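Local coordinates for protein chitinase (Chromobacterium violaceum, PDB 4TXG) that probably hydrolyses the glycosidic bonds of chitin as a family 18 glycoside hydrolase and is likely to bind the polysaccharide through additional carbohydrate-binding regions, at residues A565-N570 and K574-T579. Sequence-based numbering, arbitrary orientation.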
loop_
_atom_site.group_PDB
_atom_site.type_symbol
_atom_site.label_atom_id
_atom_site.label_comp_id
_atom_site.label_asym_id
_atom_site.label_seq_id
_atom_site.Cartn_x
_atom_site.Cartn_y
_atom_site.Cartn_z
ATOM N N ALA A 565 1.155 -19.259 -4.094
ATOM C CA ALA A 565 0.875 -18.716 -5.421
ATOM C C ALA A 565 0.285 -19.758 -6.371
ATOM O O ALA A 565 0.894 -20.795 -6.616
ATOM C CB ALA A 565 2.139 -18.133 -6.015
ATOM N N PRO A 566 -0.919 -19.488 -6.894
ATOM C CA PRO A 566 -1.468 -20.288 -7.986
ATOM C C PRO A 566 -1.157 -19.645 -9.332
ATOM O O PRO A 566 -0.946 -18.433 -9.412
ATOM C CB PRO A 566 -2.978 -20.273 -7.710
ATOM C CG PRO A 566 -3.218 -18.932 -7.015
ATOM C CD PRO A 566 -1.883 -18.486 -6.401
ATOM N N TRP A 567 -1.141 -20.454 -10.381
ATOM C CA TRP A 567 -1.061 -19.927 -11.725
ATOM C C TRP A 567 -1.613 -20.911 -12.727
ATOM O O TRP A 567 -1.868 -22.078 -12.413
ATOM C CB TRP A 567 0.374 -19.562 -12.103
ATOM C CG TRP A 567 1.360 -20.698 -12.284
ATOM C CD1 TRP A 567 1.744 -21.283 -13.463
ATOM C CD2 TRP A 567 2.140 -21.329 -11.258
ATOM N NE1 TRP A 567 2.701 -22.245 -13.228
ATOM C CE2 TRP A 567 2.972 -22.282 -11.877
ATOM C CE3 TRP A 567 2.213 -21.178 -9.865
ATOM C CZ2 TRP A 567 3.854 -23.092 -11.163
ATOM C CZ3 TRP A 567 3.093 -21.981 -9.150
ATOM C CH2 TRP A 567 3.903 -22.923 -9.799
ATOM N N LEU A 568 -1.810 -20.407 -13.934
ATOM C CA LEU A 568 -2.180 -21.250 -15.055
ATOM C C LEU A 568 -0.993 -21.369 -15.984
ATOM O O LEU A 568 -0.373 -20.366 -16.331
ATOM C CB LEU A 568 -3.373 -20.660 -15.800
ATOM C CG LEU A 568 -4.650 -20.502 -14.987
ATOM C CD1 LEU A 568 -5.697 -19.813 -15.841
ATOM C CD2 LEU A 568 -5.129 -21.875 -14.519
ATOM N N TRP A 569 -0.686 -22.593 -16.385
ATOM C CA TRP A 569 0.349 -22.830 -17.378
ATOM C C TRP A 569 -0.272 -23.512 -18.579
ATOM O O TRP A 569 -0.847 -24.596 -18.463
ATOM C CB TRP A 569 1.483 -23.673 -16.785
ATOM C CG TRP A 569 2.529 -24.107 -17.763
ATOM C CD1 TRP A 569 2.823 -25.395 -18.141
ATOM C CD2 TRP A 569 3.429 -23.262 -18.491
ATOM N NE1 TRP A 569 3.858 -25.397 -19.053
ATOM C CE2 TRP A 569 4.251 -24.094 -19.284
ATOM C CE3 TRP A 569 3.630 -21.873 -18.545
ATOM C CZ2 TRP A 569 5.244 -23.595 -20.130
ATOM C CZ3 TRP A 569 4.620 -21.374 -19.384
ATOM C CH2 TRP A 569 5.418 -22.234 -20.160
ATOM N N ASN A 570 -0.172 -22.853 -19.728
ATOM C CA ASN A 570 -0.611 -23.427 -20.990
ATOM C C ASN A 570 0.617 -23.837 -21.791
ATOM O O ASN A 570 1.252 -23.006 -22.434
ATOM C CB ASN A 570 -1.473 -22.423 -21.764
ATOM C CG ASN A 570 -2.144 -23.035 -22.978
ATOM O OD1 ASN A 570 -1.531 -23.789 -23.735
ATOM N ND2 ASN A 570 -3.419 -22.705 -23.175
ATOM N N LYS A 574 2.813 -21.824 -24.325
ATOM C CA LYS A 574 3.841 -21.360 -23.399
ATOM C C LYS A 574 3.375 -20.088 -22.693
ATOM O O LYS A 574 4.118 -19.112 -22.586
ATOM C CB LYS A 574 5.171 -21.136 -24.125
ATOM C CG LYS A 574 5.775 -22.414 -24.731
ATOM C CD LYS A 574 6.271 -23.355 -23.636
ATOM C CE LYS A 574 7.078 -24.515 -24.199
ATOM N NZ LYS A 574 6.185 -25.504 -24.854
ATOM N N VAL A 575 2.132 -20.113 -22.213
ATOM C CA VAL A 575 1.535 -18.969 -21.519
ATOM C C VAL A 575 1.446 -19.232 -20.013
ATOM O O VAL A 575 0.962 -20.274 -19.580
ATOM C CB VAL A 575 0.123 -18.636 -22.071
ATOM C CG1 VAL A 575 -0.654 -17.709 -21.098
ATOM C CG2 VAL A 575 0.226 -18.003 -23.446
ATOM N N PHE A 576 1.956 -18.280 -19.236
ATOM C CA PHE A 576 1.920 -18.298 -17.773
ATOM C C PHE A 576 1.019 -17.162 -17.314
ATOM O O PHE A 576 1.307 -16.000 -17.606
ATOM C CB PHE A 576 3.346 -18.124 -17.212
ATOM C CG PHE A 576 3.442 -18.079 -15.698
ATOM C CD1 PHE A 576 3.107 -16.933 -14.983
ATOM C CD2 PHE A 576 3.957 -19.165 -15.000
ATOM C CE1 PHE A 576 3.233 -16.896 -13.594
ATOM C CE2 PHE A 576 4.097 -19.121 -13.613
ATOM C CZ PHE A 576 3.727 -17.996 -12.918
ATOM N N LEU A 577 -0.060 -17.481 -16.603
ATOM C CA LEU A 577 -0.927 -16.445 -16.041
ATOM C C LEU A 577 -0.906 -16.543 -14.531
ATOM O O LEU A 577 -1.316 -17.556 -13.977
ATOM C CB LEU A 577 -2.369 -16.583 -16.553
ATOM C CG LEU A 577 -2.576 -16.403 -18.056
ATOM C CD1 LEU A 577 -4.012 -16.721 -18.435
ATOM C CD2 LEU A 577 -2.225 -14.985 -18.461
ATOM N N SER A 578 -0.412 -15.505 -13.859
ATOM C CA SER A 578 -0.421 -15.510 -12.402
ATOM C C SER A 578 -1.823 -15.233 -11.880
ATOM O O SER A 578 -2.439 -14.237 -12.252
ATOM C CB SER A 578 0.555 -14.467 -11.845
ATOM O OG SER A 578 0.398 -14.367 -10.445
ATOM N N THR A 579 -2.322 -16.106 -11.015
ATOM C CA THR A 579 -3.684 -15.966 -10.521
ATOM C C THR A 579 -3.732 -15.806 -9.001
ATOM O O THR A 579 -2.705 -15.820 -8.318
ATOM C CB THR A 579 -4.556 -17.175 -10.939
ATOM O OG1 THR A 579 -3.978 -18.385 -10.433
ATOM C CG2 THR A 579 -4.649 -17.267 -12.466
HETATM O O HOH W 1 0.729 -16.371 -8.703
#
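Pro566 O is gripped twice: Thr579 N donates to it at 3.1 Å from above its carbonyl plane, and a water donates at 2.7 Å. That water also bonds Ser578 OG, which has a further partner in Asn410 N. Further along, reciprocal bonds join Leu568 and Leu577, while Asn570 N donates to Val575 O at 2.8 Å and Asn570 O accepts from Val575 N. On the aromatic face the Phe576 ring stacks, offset, over one face of the five-membered ring of Trp567, centroids 4.2 Å apart and planes at 23°. Trp567 CG sits between its backbone N and carbonyl carbon (chi1 69°), which lays the indole across Phe576, and its NE1 bonds Asn476 O. Trp569 instead presents its ring edge to Phe576 CB, and its CZ2 meets the aliphatic Lys574 CD at 3.7 Å. On the other face Leu568 CB meets Leu577 CB and Asn570 CB meets Val575 CB; Leu568 CG touches Thr579 CG2 beside helix 522-530. Strands 556-560 and 466-468 flank the pair. Lys574 and Val575 both oppose Asn570, a G1 beta bulge closing this hairpin of the antiparallel insertion between the last two TIM-barrel strands, consistent with the alpha+beta domain of many family 18 chitinases.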